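Local coordinates for choline binding protein PCPA (PDB 4CP6), which is a choline-binding vaccine antigen of Streptococcus pneumoniae, probably anchored through choline at the bacterial surface, where it would present a leucine-rich repeat region, at residues K27-E32 / V73-S78; T37-N42 / K106-G111; K56-P61 / Q79-Y84; I240-Q245 / E249-P254. All coordinates share one frame; numbering follows the deposited sequence.

Contact 1. Residues K27-E32 / V73-S78; sequences KVLTVE and VTEVAS
Leu29 stretches one methyl, CD1, to Thr74 and Glu75 over the surface of the N-terminal mixed sheet, starting from a classic beta bulge in which Leu29 and Thr30 both face Thr37. Strands 24-32 and 69-76 are not direct neighbours. Strand 35-40 lies between them, antiparallel to the first and parallel to the second, and the nearest CA atoms, those of Leu29 and Thr74, are 8.9 Å apart. Side chains must therefore span the gap above the middle strand, where Leu29 also rests on Thr37 and Gln39. From the bulge Leu29 points toward the other strand, with CG beside the backbone N and opposite the carbonyl carbon (chi1 -60°). Leu29 and Thr74 run antiparallel to each other, side by side, and Leu29 CD1 comes to 3.7 Å from Thr74 OG1, a van der Waals contact between a methyl and a hydroxyl oxygen. Toward Glu75 the two side chains cross obliquely. The glutamate chain is extended beyond CG (chi2 -167°), which carries its carboxylate out beneath the leucine methyl. All three touching residues are only partly exposed, although the contact lies at the surface of the protein. The methyl sits above the carboxylate plane instead of approaching an oxygen head-on: Leu29 CD1 is 3.7 Å from Glu75 CD, nearly straight over that carbon, and 3.8 Å from Glu75 OE2.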
# COMPACT_ATOMS: atom_id res chain seq x y z
N LYS A 27 -25.66 -1.38 21.64
CA LYS A 27 -25.67 -2.78 22.03
C LYS A 27 -24.80 -2.96 23.27
O LYS A 27 -23.68 -2.48 23.29
CB LYS A 27 -25.20 -3.66 20.85
CG LYS A 27 -25.21 -5.15 21.13
CD LYS A 27 -24.87 -5.92 19.88
CE LYS A 27 -24.80 -7.40 20.16
NZ LYS A 27 -24.81 -8.19 18.90
N VAL A 28 -25.35 -3.59 24.33
CA VAL A 28 -24.68 -3.79 25.60
C VAL A 28 -23.49 -4.72 25.42
O VAL A 28 -23.64 -5.84 24.90
CB VAL A 28 -25.66 -4.30 26.68
CG1 VAL A 28 -24.94 -4.53 28.01
CG2 VAL A 28 -26.83 -3.32 26.87
N LEU A 29 -22.34 -4.23 25.86
CA LEU A 29 -21.08 -4.98 25.82
C LEU A 29 -20.80 -5.64 27.15
O LEU A 29 -20.38 -6.81 27.19
CB LEU A 29 -19.92 -4.07 25.40
CG LEU A 29 -20.00 -3.40 24.04
CD1 LEU A 29 -18.85 -2.45 23.88
CD2 LEU A 29 -19.99 -4.43 22.91
N THR A 30 -20.99 -4.89 28.25
CA THR A 30 -20.82 -5.39 29.62
C THR A 30 -21.89 -4.75 30.51
O THR A 30 -22.42 -3.66 30.22
CB THR A 30 -19.46 -5.00 30.22
OG1 THR A 30 -19.41 -3.59 30.38
CG2 THR A 30 -18.25 -5.52 29.40
N VAL A 31 -22.21 -5.43 31.63
CA VAL A 31 -23.15 -4.93 32.63
C VAL A 31 -22.89 -5.65 33.94
O VAL A 31 -22.73 -6.88 33.95
CB VAL A 31 -24.65 -4.99 32.19
CG1 VAL A 31 -25.17 -6.43 32.09
CG2 VAL A 31 -25.54 -4.15 33.11
N GLU A 32 -22.82 -4.89 35.02
CA GLU A 32 -22.63 -5.41 36.37
C GLU A 32 -23.36 -4.44 37.28
O GLU A 32 -22.97 -3.27 37.39
CB GLU A 32 -21.15 -5.53 36.75
CG GLU A 32 -20.94 -6.42 37.97
CD GLU A 32 -19.54 -6.51 38.55
OE1 GLU A 32 -18.56 -6.24 37.82
OE2 GLU A 32 -19.43 -6.88 39.75
N VAL A 73 -20.64 4.81 26.55
CA VAL A 73 -20.43 4.43 25.14
C VAL A 73 -18.91 4.30 24.96
O VAL A 73 -18.19 5.32 24.99
CB VAL A 73 -21.03 5.47 24.16
CG1 VAL A 73 -20.84 5.02 22.71
CG2 VAL A 73 -22.53 5.71 24.45
N THR A 74 -18.41 3.04 24.86
CA THR A 74 -16.96 2.80 24.79
C THR A 74 -16.48 2.42 23.40
O THR A 74 -15.26 2.35 23.17
CB THR A 74 -16.60 1.71 25.80
OG1 THR A 74 -17.37 0.55 25.51
CG2 THR A 74 -16.87 2.13 27.26
N GLU A 75 -17.40 2.09 22.48
CA GLU A 75 -17.00 1.66 21.15
C GLU A 75 -17.91 2.18 20.08
O GLU A 75 -19.11 2.35 20.31
CB GLU A 75 -16.96 0.12 21.06
CG GLU A 75 -16.08 -0.52 22.13
CD GLU A 75 -15.74 -1.98 21.94
OE1 GLU A 75 -16.02 -2.51 20.84
OE2 GLU A 75 -15.20 -2.59 22.89
N VAL A 76 -17.34 2.42 18.89
CA VAL A 76 -18.12 2.70 17.69
C VAL A 76 -18.27 1.34 16.99
O VAL A 76 -17.26 0.72 16.61
CB VAL A 76 -17.47 3.74 16.77
CG1 VAL A 76 -18.23 3.84 15.45
CG2 VAL A 76 -17.41 5.11 17.47
N ALA A 77 -19.52 0.86 16.85
CA ALA A 77 -19.75 -0.44 16.23
C ALA A 77 -19.44 -0.44 14.74
O ALA A 77 -19.55 0.60 14.07
CB ALA A 77 -21.20 -0.86 16.43
N SER A 78 -19.16 -1.63 14.17
CA SER A 78 -18.98 -1.73 12.74
C SER A 78 -20.22 -1.14 12.04
O SER A 78 -21.37 -1.39 12.46
CB SER A 78 -18.84 -3.18 12.32
OG SER A 78 -17.67 -3.70 12.91

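Contact 2. Residues T37-N42 / K106-G111; sequences TVQVGN and KIQKKG
Gln108 O accepts a 3.0 Å hydrogen bond from Gly111 N, which closes a type II beta turn, while the side-chain amide of Gln108 abuts that of Gln39. Lys110 takes the third place of the turn, with a positive phi of 58°. Across the contact the two glutamine side chains, each extended beyond CG, meet at about a right angle, with their amide planes turned 61° apart. Gln39 OE1 lies 2.9 Å from the atom modelled as Gln108 OE1. The rotation of the Gln39 amide is fixed from its own strand end: Gln39 NE2 donates to Gly41 O at 3.1 Å, tilted out of the carbonyl plane, with an N-H...O angle of 153°. That bond bends back over the chain where strand 35-40 gives way to a loop, and leaves OE1 of this buried residue facing Gln108. Ala77 packs against Gln39, and Ser78 against Gln108, so the segment that follows strand 69-76 borders both glutamines. Strand 69-76 itself separates the two partners in the mixed sheet, pairing in parallel with strand 35-40 on one side and with strand 106-107, part of the BspA-type leucine-rich repeat region, on the other.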
# COMPACT_ATOMS: atom_id res chain seq x y z
N THR A 37 -21.44 -0.94 29.79
CA THR A 37 -20.85 -0.30 28.62
C THR A 37 -21.61 -0.72 27.41
O THR A 37 -22.14 -1.85 27.37
CB THR A 37 -19.35 -0.65 28.45
OG1 THR A 37 -19.20 -2.05 28.20
CG2 THR A 37 -18.54 -0.25 29.65
N VAL A 38 -21.68 0.18 26.42
CA VAL A 38 -22.32 -0.11 25.14
C VAL A 38 -21.44 0.30 23.96
O VAL A 38 -20.59 1.19 24.08
CB VAL A 38 -23.70 0.61 24.97
CG1 VAL A 38 -24.78 0.02 25.87
CG2 VAL A 38 -23.61 2.13 25.15
N GLN A 39 -21.69 -0.32 22.81
CA GLN A 39 -21.21 0.16 21.53
C GLN A 39 -22.36 0.98 20.93
O GLN A 39 -23.55 0.66 21.15
CB GLN A 39 -20.82 -0.96 20.55
CG GLN A 39 -21.98 -1.89 20.18
CD GLN A 39 -21.52 -3.02 19.29
OE1 GLN A 39 -20.47 -3.63 19.52
NE2 GLN A 39 -22.32 -3.33 18.28
N VAL A 40 -22.03 2.06 20.21
CA VAL A 40 -22.99 2.85 19.46
C VAL A 40 -23.13 2.18 18.10
O VAL A 40 -22.12 1.99 17.39
CB VAL A 40 -22.69 4.37 19.41
CG1 VAL A 40 -21.26 4.66 18.92
CG2 VAL A 40 -23.72 5.12 18.56
N GLY A 41 -24.34 1.75 17.79
CA GLY A 41 -24.68 1.04 16.56
C GLY A 41 -24.89 -0.43 16.88
O GLY A 41 -24.26 -0.97 17.80
N ASN A 42 -25.78 -1.10 16.12
CA ASN A 42 -26.03 -2.53 16.35
C ASN A 42 -24.95 -3.43 15.73
O ASN A 42 -24.99 -4.64 15.93
CB ASN A 42 -27.45 -2.93 15.83
CG ASN A 42 -27.64 -2.73 14.34
OD1 ASN A 42 -26.69 -2.50 13.58
ND2 ASN A 42 -28.88 -2.82 13.88
N LYS A 106 -12.49 2.12 21.26
CA LYS A 106 -12.26 1.35 20.05
C LYS A 106 -13.22 1.78 18.98
O LYS A 106 -14.40 2.00 19.26
CB LYS A 106 -12.46 -0.15 20.34
CG LYS A 106 -12.16 -1.05 19.15
CD LYS A 106 -11.73 -2.45 19.54
CE LYS A 106 -12.86 -3.29 20.08
NZ LYS A 106 -12.49 -4.73 20.19
N ILE A 107 -12.74 1.86 17.76
CA ILE A 107 -13.54 2.05 16.55
C ILE A 107 -13.45 0.70 15.85
O ILE A 107 -12.37 0.27 15.43
CB ILE A 107 -13.08 3.21 15.66
CG1 ILE A 107 -13.31 4.56 16.40
CG2 ILE A 107 -13.86 3.16 14.33
CD1 ILE A 107 -12.57 5.79 15.77
N GLN A 108 -14.56 -0.03 15.80
CA GLN A 108 -14.62 -1.34 15.17
C GLN A 108 -14.45 -1.25 13.65
O GLN A 108 -14.50 -0.16 13.06
CB GLN A 108 -15.95 -2.02 15.51
CG GLN A 108 -16.05 -2.41 16.99
CD GLN A 108 -17.41 -2.92 17.40
OE1 GLN A 108 -17.78 -2.89 18.61
NE2 GLN A 108 -18.18 -3.37 16.43
N LYS A 109 -14.26 -2.42 13.01
CA LYS A 109 -14.04 -2.45 11.57
C LYS A 109 -15.15 -1.73 10.83
O LYS A 109 -16.33 -1.89 11.18
CB LYS A 109 -13.90 -3.89 11.02
CG LYS A 109 -15.02 -4.82 11.38
CD LYS A 109 -14.71 -6.25 10.93
CE LYS A 109 -15.94 -7.10 11.12
NZ LYS A 109 -15.82 -8.41 10.43
N LYS A 110 -14.80 -0.90 9.85
CA LYS A 110 -15.79 -0.18 9.04
C LYS A 110 -16.71 0.71 9.88
O LYS A 110 -17.81 1.05 9.42
CB LYS A 110 -16.58 -1.17 8.17
CG LYS A 110 -15.69 -1.76 7.08
CD LYS A 110 -16.42 -2.57 6.06
CE LYS A 110 -15.45 -2.84 4.93
NZ LYS A 110 -16.15 -3.50 3.78
N GLY A 111 -16.24 1.17 11.05
CA GLY A 111 -17.10 2.05 11.86
C GLY A 111 -17.50 3.33 11.15
O GLY A 111 -18.59 3.85 11.41

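Contact 3. Residues K56-P61 / Q79-Y84; sequences KPFTIP and QAFSYY
The backbones of Ile60 and Phe81 come no nearer than 9.6 Å between their CA atoms, an extended strand end (57-59) facing a type I beta turn that runs from Gln79 to Ser82. Phe81 bridges this distance. Two side chains of 56-61 meet the far end of its ring from the same side of the ring plane, Phe58 near CE1 and Ile60 near CE2. Phe58 CE2 is 3.7 Å from Phe81 CE1, and the two rings meet obliquely, with centroids 5.8 Å apart and planes at 52°. Phe58 is brought there by a first torsion that sets CG opposite the backbone N (chi1 173°). Ile60 offers its longer branch: CD1 approaches Phe81 CE2 to 3.6 Å, and CG1 touches the same ring carbon. The packing lies at the N-terminal end of the leucine-rich repeat solenoid, which it probably helps to close: strand 57-59 is an outermost strand of a parallel sheet continued by strand 97-100. Val76, at the end of strand 69-76, touches both Ile60 and Phe81, while Phe49 meets Phe58 edge-to-face. The turn bearing Phe81 is closed by Ser82 N, which donates to Gln79 O at 3.1 Å. Farther along the loop the chain returns to the same glutamine: Tyr84 OH donates to Gln79 OE1 at 2.7 Å, with the acceptor lying in the plane of the tyrosine ring, which itself stacks on His113.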
# COMPACT_ATOMS: atom_id res chain seq x y z
N LYS A 56 -24.18 19.11 8.75
CA LYS A 56 -23.97 19.88 9.98
C LYS A 56 -23.15 19.04 10.96
O LYS A 56 -23.12 17.82 10.82
CB LYS A 56 -25.33 20.27 10.61
CG LYS A 56 -26.13 21.24 9.74
CD LYS A 56 -27.28 21.88 10.49
CE LYS A 56 -28.11 22.71 9.53
NZ LYS A 56 -28.85 21.85 8.54
N PRO A 57 -22.46 19.67 11.94
CA PRO A 57 -21.66 18.88 12.89
C PRO A 57 -22.50 17.97 13.78
O PRO A 57 -23.64 18.30 14.15
CB PRO A 57 -20.97 19.96 13.74
CG PRO A 57 -20.99 21.18 12.88
CD PRO A 57 -22.33 21.11 12.22
N PHE A 58 -21.94 16.81 14.12
CA PHE A 58 -22.62 15.86 14.97
C PHE A 58 -21.65 15.36 16.04
O PHE A 58 -20.45 15.18 15.74
CB PHE A 58 -23.10 14.66 14.13
CG PHE A 58 -23.67 13.51 14.93
CD1 PHE A 58 -24.96 13.59 15.45
CD2 PHE A 58 -22.95 12.33 15.14
CE1 PHE A 58 -25.51 12.53 16.18
CE2 PHE A 58 -23.49 11.28 15.88
CZ PHE A 58 -24.77 11.38 16.38
N THR A 59 -22.13 15.13 17.26
CA THR A 59 -21.34 14.58 18.35
C THR A 59 -21.88 13.22 18.75
O THR A 59 -23.08 13.06 19.01
CB THR A 59 -21.31 15.55 19.55
OG1 THR A 59 -20.71 16.76 19.11
CG2 THR A 59 -20.49 15.00 20.74
N ILE A 60 -21.01 12.21 18.78
CA ILE A 60 -21.42 10.89 19.20
C ILE A 60 -21.74 10.95 20.69
O ILE A 60 -20.91 11.42 21.48
CB ILE A 60 -20.31 9.84 18.95
CG1 ILE A 60 -20.04 9.71 17.47
CG2 ILE A 60 -20.70 8.47 19.55
CD1 ILE A 60 -18.74 8.83 17.13
N PRO A 61 -22.93 10.44 21.10
CA PRO A 61 -23.23 10.43 22.54
C PRO A 61 -22.21 9.61 23.36
O PRO A 61 -21.57 8.69 22.84
CB PRO A 61 -24.65 9.85 22.59
CG PRO A 61 -25.23 10.18 21.23
CD PRO A 61 -24.07 9.92 20.31
N GLN A 79 -20.00 -0.38 10.95
CA GLN A 79 -21.04 0.26 10.13
C GLN A 79 -21.78 1.39 10.83
O GLN A 79 -22.56 2.05 10.16
CB GLN A 79 -22.08 -0.78 9.61
CG GLN A 79 -21.49 -2.08 9.03
CD GLN A 79 -20.70 -1.89 7.76
OE1 GLN A 79 -20.84 -0.88 7.06
NE2 GLN A 79 -19.81 -2.82 7.47
N ALA A 80 -21.54 1.66 12.13
CA ALA A 80 -22.38 2.66 12.82
C ALA A 80 -22.44 4.01 12.15
O ALA A 80 -23.53 4.59 12.02
CB ALA A 80 -21.95 2.81 14.27
N PHE A 81 -21.28 4.53 11.72
CA PHE A 81 -21.25 5.82 11.05
C PHE A 81 -20.77 5.67 9.62
O PHE A 81 -20.11 6.56 9.05
CB PHE A 81 -20.49 6.86 11.88
CG PHE A 81 -21.18 7.08 13.20
CD1 PHE A 81 -22.44 7.70 13.26
CD2 PHE A 81 -20.62 6.62 14.38
CE1 PHE A 81 -23.10 7.86 14.48
CE2 PHE A 81 -21.30 6.77 15.60
CZ PHE A 81 -22.54 7.39 15.64
N SER A 82 -21.13 4.54 9.01
CA SER A 82 -20.79 4.37 7.61
C SER A 82 -21.79 5.11 6.74
O SER A 82 -22.96 5.33 7.14
CB SER A 82 -20.77 2.89 7.23
OG SER A 82 -22.06 2.35 7.42
N TYR A 83 -21.35 5.48 5.56
CA TYR A 83 -22.19 6.15 4.59
C TYR A 83 -22.29 5.22 3.43
O TYR A 83 -21.27 4.81 2.85
CB TYR A 83 -21.62 7.52 4.16
CG TYR A 83 -22.38 8.07 2.97
CD1 TYR A 83 -23.58 8.77 3.15
CD2 TYR A 83 -22.04 7.70 1.67
CE1 TYR A 83 -24.33 9.20 2.06
CE2 TYR A 83 -22.84 8.05 0.58
CZ TYR A 83 -23.98 8.81 0.78
OH TYR A 83 -24.75 9.19 -0.31
N TYR A 84 -23.54 4.92 3.08
CA TYR A 84 -23.88 4.12 1.91
C TYR A 84 -25.00 4.77 1.15
O TYR A 84 -25.98 5.23 1.73
CB TYR A 84 -24.33 2.70 2.29
CG TYR A 84 -23.22 1.87 2.87
CD1 TYR A 84 -22.30 1.22 2.04
CD2 TYR A 84 -23.15 1.63 4.23
CE1 TYR A 84 -21.29 0.43 2.57
CE2 TYR A 84 -22.16 0.83 4.78
CZ TYR A 84 -21.22 0.24 3.95
OH TYR A 84 -20.24 -0.53 4.50

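Contact 4. Residues I240-Q245 / E249-P254; sequences IYYPSQ and ESYKTP
Where strand 238-241 ends and strand 250-252 begins, an edge-to-face pair of tyrosines, Tyr242 and Tyr251, joins the two segments. The edge of Tyr242 points at the face of Tyr251, with ring centroids 4.8 Å apart and planes at 72°. The contact centres on one atom: Tyr242 CE2 stands 3.5 Å above the plane of the Tyr251 ring, over its middle, and lies 3.6 Å from Tyr251 CG. The two side chains pass one another head to tail, which takes Tyr242 OH back toward the root of its partner, 3.9 Å from Tyr251 CB. Both tyrosines set CG opposite the backbone N (chi1 -172° for Tyr242, -176° for Tyr251), and this extended placement lets each reach toward the other segment. In the leucine-rich repeat fold the pair bridges two sheets. Tyr242 directly follows strand 238-241 of a mixed sheet, which holds a classic beta bulge, Ile240 and Tyr241 both facing Leu231, whereas strand 250-252 is an outermost strand of a parallel sheet and pairs with strand 273-275. Phe265 stacks on Tyr242, and Leu239 and Leu274 pack against Tyr251. Beside the pair, Tyr241 turns back over its own segment: Pro243 N sits 3.9 Å above the Tyr241 ring plane, toward the rim, and Ser244 N makes a weak 3.3 Å hydrogen bond to Tyr241 OH.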
# COMPACT_ATOMS: atom_id res chain seq x y z
N ILE A 240 11.75 0.83 2.51
CA ILE A 240 10.33 0.54 2.62
C ILE A 240 9.51 1.35 1.62
O ILE A 240 8.64 0.79 0.95
CB ILE A 240 9.85 0.77 4.07
CG1 ILE A 240 10.63 -0.16 5.04
CG2 ILE A 240 8.32 0.53 4.22
CD1 ILE A 240 10.42 0.16 6.52
N TYR A 241 9.73 2.68 1.56
CA TYR A 241 8.92 3.48 0.66
C TYR A 241 9.65 4.70 0.18
O TYR A 241 10.13 5.50 0.99
CB TYR A 241 7.58 3.87 1.31
CG TYR A 241 6.67 4.59 0.33
CD1 TYR A 241 6.25 3.96 -0.85
CD2 TYR A 241 6.27 5.91 0.55
CE1 TYR A 241 5.46 4.63 -1.77
CE2 TYR A 241 5.43 6.56 -0.35
CZ TYR A 241 5.05 5.93 -1.51
OH TYR A 241 4.27 6.61 -2.44
N TYR A 242 9.69 4.87 -1.17
CA TYR A 242 10.25 6.04 -1.81
C TYR A 242 9.04 6.88 -2.24
O TYR A 242 8.26 6.44 -3.12
CB TYR A 242 11.07 5.60 -3.01
CG TYR A 242 11.85 6.74 -3.63
CD1 TYR A 242 11.25 7.62 -4.53
CD2 TYR A 242 13.21 6.89 -3.37
CE1 TYR A 242 11.98 8.63 -5.14
CE2 TYR A 242 13.95 7.90 -3.98
CZ TYR A 242 13.33 8.78 -4.85
OH TYR A 242 14.08 9.74 -5.48
N PRO A 243 8.82 8.07 -1.66
CA PRO A 243 7.60 8.83 -2.01
C PRO A 243 7.42 9.08 -3.49
O PRO A 243 8.37 9.49 -4.14
CB PRO A 243 7.74 10.13 -1.22
CG PRO A 243 8.57 9.71 -0.02
CD PRO A 243 9.59 8.73 -0.60
N SER A 244 6.21 8.82 -4.02
CA SER A 244 5.98 8.93 -5.46
C SER A 244 6.26 10.32 -5.99
O SER A 244 6.60 10.46 -7.18
CB SER A 244 4.57 8.49 -5.85
OG SER A 244 3.57 9.39 -5.40
N GLN A 245 6.08 11.36 -5.12
CA GLN A 245 6.23 12.75 -5.60
C GLN A 245 7.54 13.38 -5.19
O GLN A 245 7.72 14.58 -5.40
CB GLN A 245 5.02 13.63 -5.21
CG GLN A 245 3.67 13.04 -5.58
CD GLN A 245 3.61 12.58 -7.01
OE1 GLN A 245 3.71 11.37 -7.32
NE2 GLN A 245 3.45 13.53 -7.92
N GLU A 249 15.75 13.61 -9.93
CA GLU A 249 15.83 12.86 -11.19
C GLU A 249 16.67 11.60 -11.07
O GLU A 249 16.50 10.68 -11.88
CB GLU A 249 16.34 13.77 -12.33
CG GLU A 249 15.33 14.82 -12.72
CD GLU A 249 15.66 15.60 -13.99
OE1 GLU A 249 16.54 15.15 -14.75
OE2 GLU A 249 15.00 16.63 -14.24
N SER A 250 17.60 11.55 -10.12
CA SER A 250 18.46 10.38 -9.97
C SER A 250 18.54 10.03 -8.50
O SER A 250 18.36 10.89 -7.63
CB SER A 250 19.86 10.63 -10.53
OG SER A 250 20.43 11.72 -9.82
N TYR A 251 18.81 8.77 -8.22
CA TYR A 251 18.89 8.29 -6.83
C TYR A 251 19.77 7.08 -6.77
O TYR A 251 19.77 6.26 -7.71
CB TYR A 251 17.48 7.92 -6.32
CG TYR A 251 17.41 7.50 -4.86
CD1 TYR A 251 17.53 8.45 -3.84
CD2 TYR A 251 17.18 6.18 -4.50
CE1 TYR A 251 17.47 8.07 -2.51
CE2 TYR A 251 17.11 5.79 -3.16
CZ TYR A 251 17.27 6.75 -2.17
OH TYR A 251 17.21 6.40 -0.86
N LYS A 252 20.51 6.96 -5.66
CA LYS A 252 21.34 5.82 -5.39
C LYS A 252 20.91 5.23 -4.04
O LYS A 252 20.90 5.94 -3.05
CB LYS A 252 22.84 6.20 -5.30
CG LYS A 252 23.38 6.78 -6.60
CD LYS A 252 24.87 7.14 -6.47
CE LYS A 252 25.28 8.09 -7.57
NZ LYS A 252 25.96 9.28 -7.01
N THR A 253 20.55 3.94 -4.00
CA THR A 253 20.21 3.33 -2.72
C THR A 253 21.49 3.25 -1.87
O THR A 253 22.61 3.05 -2.39
CB THR A 253 19.57 1.95 -2.92
OG1 THR A 253 20.46 1.12 -3.70
CG2 THR A 253 18.21 2.04 -3.55
N PRO A 254 21.34 3.34 -0.54
CA PRO A 254 22.53 3.26 0.33
C PRO A 254 23.17 1.89 0.31
O PRO A 254 22.53 0.89 -0.02
CB PRO A 254 21.99 3.61 1.72
CG PRO A 254 20.52 3.41 1.66
CD PRO A 254 20.10 3.60 0.22

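Overall arrangement
From the N terminus, contact 1 closes the loop from 27-32 to 73-78; contact 2 opens inside it, at 37-42, and closes beyond, at 106-111, so the two cross. They share the mixed N-terminal sheet and touch through Thr30 and Thr37. Contact 3, joining strand 57-59 to the loop after strand 69-76, also crosses contact 1 but falls wholly within the span of contact 2. Backbone bonds from Phe81 N to Gly111 O and Gln79 N to Lys110 O tie it to contact 2. Contact 4 follows in series, its centre about 40 Å from those of contacts 2 and 3, and joins the mixed sheet of strand 238-241 to the parallel sheet of strand 250-252.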